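Local coordinates for protein HIT family hydrolase (Legionella pneumophila subsp. pneumophila, PDB 6D6J) that probably hydrolyses a nucleotide-type substrate as a zinc-binding dimeric member of the histidine triad (HIT) family, at residues E66-I71 with L91-N96; K76-A81 with L108-G113. All blocks are in the same frame, centred on the assembly; numbering follows the deposited sequence.

Contact 1: E66-I71 with L91-N96; sequences ELLANI and LVFNVN
L68 and F93 make the close part of this contact, where a helix lies over the sheet at such a distance that one aromatic ring has to bridge most of the gap. The CA atoms of L68 and F93 are 10.8 Å apart, yet CD1 of L68 comes within 3.7 Å of CZ of F93, with CE1 of the same ring at 4.0 Å from that methyl. F93 starts out from the strand toward the helix, its CG anti to the carbonyl carbon (chi1 -74°), and the far end of the ring receives the methyl at an oblique angle. L68 comes the other way, its side chain sliding past that of F93, and reaches the ring with a single branch. I71, one turn further along the helix, marks the looser part: its CG2 stands 4.5 Å from CZ of F93, a marginal approach, again oblique to the ring. I71 packs also against I32, I48, P50 and L108, so the hydrophobic layer continues over other strands of the sheet. This is the HIT-fold arrangement, with helix 62-81 laid across one face of an antiparallel sheet in which 89-95 is one of the two edge strands of the chain. Residues 91-95 of that strand pair in an antiparallel ladder with a strand of the second subunit, which carries the sheet across the dimer interface. All three touching residues are buried, and their contact is wholly apolar. Solvent is met at E66, whose carboxylate extends away from the strand. N94 and N96, by contrast, turn to the second subunit: OD1 of N94 accepts a hydrogen bond from NE of R90 of that subunit, and ND2 of N96 bonds to the carbonyl oxygen of its S85.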
# COMPACT_ATOMS: atom_id res chain seq x y z
N GLU B 66 -7.36 11.67 2.89
CA GLU B 66 -7.27 12.07 1.49
C GLU B 66 -5.81 12.22 1.05
O GLU B 66 -5.43 11.78 -0.04
CB GLU B 66 -8.05 13.36 1.27
CG GLU B 66 -7.96 13.87 -0.18
CD GLU B 66 -8.83 15.07 -0.44
OE1 GLU B 66 -9.78 14.97 -1.25
OE2 GLU B 66 -8.58 16.12 0.18
N LEU B 67 -4.98 12.84 1.89
CA LEU B 67 -3.55 12.91 1.62
C LEU B 67 -2.96 11.51 1.41
O LEU B 67 -2.18 11.29 0.47
CB LEU B 67 -2.86 13.65 2.77
CG LEU B 67 -1.34 13.68 2.76
CD1 LEU B 67 -0.79 14.45 1.55
CD2 LEU B 67 -0.85 14.30 4.07
N LEU B 68 -3.33 10.56 2.26
CA LEU B 68 -2.81 9.20 2.13
C LEU B 68 -3.26 8.58 0.81
O LEU B 68 -2.46 7.94 0.10
CB LEU B 68 -3.25 8.35 3.32
CG LEU B 68 -2.55 6.99 3.41
CD1 LEU B 68 -1.06 7.15 3.69
CD2 LEU B 68 -3.20 6.10 4.46
N ALA B 69 -4.53 8.75 0.44
CA ALA B 69 -5.00 8.25 -0.85
C ALA B 69 -4.26 8.92 -1.99
O ALA B 69 -3.95 8.28 -3.00
CB ALA B 69 -6.50 8.49 -0.98
N ASN B 70 -3.94 10.21 -1.85
CA ASN B 70 -3.26 10.92 -2.91
C ASN B 70 -1.81 10.48 -3.05
O ASN B 70 -1.25 10.53 -4.16
CB ASN B 70 -3.38 12.43 -2.70
CG ASN B 70 -4.76 12.93 -3.07
OD1 ASN B 70 -5.51 12.25 -3.78
ND2 ASN B 70 -5.12 14.08 -2.56
N ILE B 71 -1.19 10.01 -1.97
CA ILE B 71 0.12 9.38 -2.06
C ILE B 71 0.04 8.13 -2.93
O ILE B 71 0.90 7.88 -3.78
CB ILE B 71 0.65 9.10 -0.65
CG1 ILE B 71 1.09 10.41 0.00
CG2 ILE B 71 1.77 8.06 -0.66
CD1 ILE B 71 1.28 10.31 1.50
N LEU B 91 3.39 -2.08 -4.48
CA LEU B 91 3.29 -0.94 -3.56
C LEU B 91 3.21 -1.48 -2.13
O LEU B 91 2.42 -2.40 -1.87
CB LEU B 91 2.03 -0.13 -3.87
CG LEU B 91 1.97 0.52 -5.26
CD1 LEU B 91 0.61 1.12 -5.52
CD2 LEU B 91 3.05 1.56 -5.42
N VAL B 92 4.01 -0.92 -1.22
CA VAL B 92 4.08 -1.44 0.15
C VAL B 92 4.06 -0.28 1.15
O VAL B 92 4.89 0.63 1.05
CB VAL B 92 5.36 -2.27 0.37
CG1 VAL B 92 5.37 -2.85 1.79
CG2 VAL B 92 5.48 -3.38 -0.67
N PHE B 93 3.19 -0.37 2.16
CA PHE B 93 3.34 0.42 3.38
C PHE B 93 3.78 -0.52 4.50
O PHE B 93 3.13 -1.54 4.75
CB PHE B 93 2.03 1.07 3.87
CG PHE B 93 1.55 2.27 3.07
CD1 PHE B 93 2.25 3.48 3.10
CD2 PHE B 93 0.35 2.19 2.38
CE1 PHE B 93 1.75 4.58 2.41
CE2 PHE B 93 -0.14 3.29 1.69
CZ PHE B 93 0.55 4.48 1.72
N ASN B 94 4.85 -0.16 5.20
CA ASN B 94 5.27 -0.87 6.40
C ASN B 94 4.80 -0.08 7.61
O ASN B 94 4.86 1.15 7.61
CB ASN B 94 6.79 -0.96 6.45
CG ASN B 94 7.35 -1.89 5.40
OD1 ASN B 94 6.63 -2.69 4.81
ND2 ASN B 94 8.66 -1.82 5.19
N VAL B 95 4.35 -0.78 8.65
CA VAL B 95 3.85 -0.11 9.85
C VAL B 95 4.53 -0.70 11.08
O VAL B 95 4.30 -1.88 11.42
CB VAL B 95 2.32 -0.16 9.97
CG1 VAL B 95 1.85 0.74 11.12
CG2 VAL B 95 1.67 0.26 8.65
N ASN B 96 5.34 0.11 11.75
CA ASN B 96 6.04 -0.25 12.98
C ASN B 96 7.10 -1.32 12.76
O ASN B 96 7.28 -1.82 11.64
CB ASN B 96 5.06 -0.53 14.14
CG ASN B 96 4.54 0.76 14.72
OD1 ASN B 96 5.27 1.74 14.76
ND2 ASN B 96 3.28 0.78 15.15

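Contact 2: K76-A81 with L108-G113; sequences KKLAQA and LHLLGG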
# COMPACT_ATOMS: atom_id res chain seq x y z
N LYS B 76 0.88 5.52 -8.43
CA LYS B 76 0.49 4.87 -9.68
C LYS B 76 0.80 5.73 -10.89
O LYS B 76 1.13 5.21 -11.96
CB LYS B 76 -0.96 4.34 -9.66
CG LYS B 76 -2.13 5.31 -9.66
CD LYS B 76 -2.50 5.90 -11.07
CE LYS B 76 -2.79 4.89 -12.19
NZ LYS B 76 -3.61 5.56 -13.28
N LYS B 77 0.73 7.06 -10.75
CA LYS B 77 1.13 7.93 -11.86
C LYS B 77 2.63 7.85 -12.08
O LYS B 77 3.11 7.75 -13.21
CB LYS B 77 0.69 9.37 -11.58
CG LYS B 77 -0.82 9.55 -11.55
CD LYS B 77 -1.22 11.00 -11.24
CE LYS B 77 -2.72 11.17 -11.33
NZ LYS B 77 -3.11 12.57 -11.02
N LEU B 78 3.39 7.85 -10.98
CA LEU B 78 4.83 7.78 -11.04
C LEU B 78 5.30 6.46 -11.63
O LEU B 78 6.28 6.42 -12.38
CB LEU B 78 5.36 7.97 -9.62
CG LEU B 78 6.86 7.98 -9.44
CD1 LEU B 78 7.51 9.14 -10.23
CD2 LEU B 78 7.18 8.10 -7.97
N ALA B 79 4.62 5.35 -11.29
CA ALA B 79 4.99 4.06 -11.87
C ALA B 79 4.89 4.07 -13.39
O ALA B 79 5.71 3.45 -14.08
CB ALA B 79 4.11 2.95 -11.29
N GLN B 80 3.90 4.79 -13.94
CA GLN B 80 3.81 4.94 -15.39
C GLN B 80 4.96 5.80 -15.92
O GLN B 80 5.60 5.45 -16.91
CB GLN B 80 2.48 5.60 -15.75
CG GLN B 80 1.31 4.74 -15.40
CD GLN B 80 -0.01 5.42 -15.62
OE1 GLN B 80 -0.09 6.66 -15.71
NE2 GLN B 80 -1.07 4.64 -15.69
N ALA B 81 5.21 6.94 -15.26
CA ALA B 81 6.25 7.86 -15.72
C ALA B 81 7.61 7.18 -15.73
O ALA B 81 8.46 7.50 -16.57
CB ALA B 81 6.29 9.09 -14.82
N LEU B 108 5.29 5.38 1.12
CA LEU B 108 4.84 4.29 0.27
C LEU B 108 6.01 3.84 -0.60
O LEU B 108 6.62 4.66 -1.31
CB LEU B 108 3.69 4.78 -0.62
CG LEU B 108 3.06 3.75 -1.56
CD1 LEU B 108 2.60 2.53 -0.78
CD2 LEU B 108 1.86 4.40 -2.25
N HIS B 109 6.33 2.54 -0.55
CA HIS B 109 7.36 1.98 -1.41
C HIS B 109 6.76 1.60 -2.75
O HIS B 109 5.70 0.98 -2.81
CB HIS B 109 7.91 0.68 -0.82
CG HIS B 109 8.60 0.83 0.49
ND1 HIS B 109 9.96 1.04 0.59
CD2 HIS B 109 8.13 0.75 1.75
CE1 HIS B 109 10.29 1.12 1.87
NE2 HIS B 109 9.20 0.92 2.59
N LEU B 110 7.47 1.96 -3.82
CA LEU B 110 7.12 1.56 -5.18
C LEU B 110 8.29 0.77 -5.73
O LEU B 110 9.39 1.32 -5.90
CB LEU B 110 6.84 2.81 -6.03
CG LEU B 110 6.83 2.67 -7.55
CD1 LEU B 110 5.89 1.60 -8.06
CD2 LEU B 110 6.50 4.02 -8.17
N LEU B 111 8.09 -0.53 -5.97
CA LEU B 111 9.16 -1.44 -6.38
C LEU B 111 8.82 -2.05 -7.73
O LEU B 111 7.72 -2.58 -7.91
CB LEU B 111 9.31 -2.59 -5.38
CG LEU B 111 9.59 -2.19 -3.93
CD1 LEU B 111 8.35 -2.34 -3.06
CD2 LEU B 111 10.76 -3.01 -3.36
N GLY B 112 9.76 -1.99 -8.67
CA GLY B 112 9.53 -2.63 -9.95
C GLY B 112 10.83 -2.89 -10.68
O GLY B 112 11.92 -2.75 -10.13
N GLY B 113 10.68 -3.31 -11.94
CA GLY B 113 11.82 -3.60 -12.79
C GLY B 113 12.25 -5.04 -12.77
O GLY B 113 13.22 -5.39 -13.43
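With chi1 at 163°, L110 carries its CG opposite the backbone nitrogen and beside its own carbonyl carbon, which, with CB already pointing toward the helix, brings both methyls to it; L78 has the same type of first torsion, -178°, and reaches back toward the strand. The two leucines cross at a slant, and their CD2 atoms meet at 4.1 Å. A79 offers a much shorter side chain, and the backbones come close there, the CA atoms of A79 and L110 lying 7.5 Å apart. CB of A79 touches CD1 of L110 at 3.9 Å, while CD2 of L110 lies against the helix backbone itself, 3.9 Å from N of A79. The fork of L110 thus spans the alanine, CD1 on its methyl and CD2 mainly on its main chain, and L78 closes in beside CD2. Y89, L84 and I48 also pack on L110, while L46 packs on L78. Polar groups of the helix turn to the dimer partner instead: NZ of K77 forms a salt bridge with D62 of the second subunit, and NZ of K76 bonds to backbone carbonyls there. Side chains alternate along the strand, so L108 and L110 face the helix while H109 lies on the other face of the sheet, its ND1 hydrogen-bonded to NE2 of H45 and its ring meeting that of H107. The strand begins within the predicted histidine triad motif, and this division into an apolar face under the helix, carrying L108 and L110, and an opposite face carrying H109 at the probable active site is that of the HIT fold.

Overall arrangement
Contacts 1 and 2, their centres 13 Å apart, use successive parts of helix 62-81 and two adjacent antiparallel strands, so that a single helix packs along both. The strands are joined directly: O of V92 lies 2.9 Å from N of H109, a probable hydrogen bond, and CE1 of F93 packs 3.6 Å from CB of L108, making the two contacts parts of one apolar layer. Contact 1 is nearer the probable active site, with the F93 side chain about 6 Å from that of H107, the predicted nucleotidylated histidine, against about 10 Å for L110 of contact 2. The zinc ion, bound by C11, C14, H53 and H105, is about 12 Å from the I71 side chain.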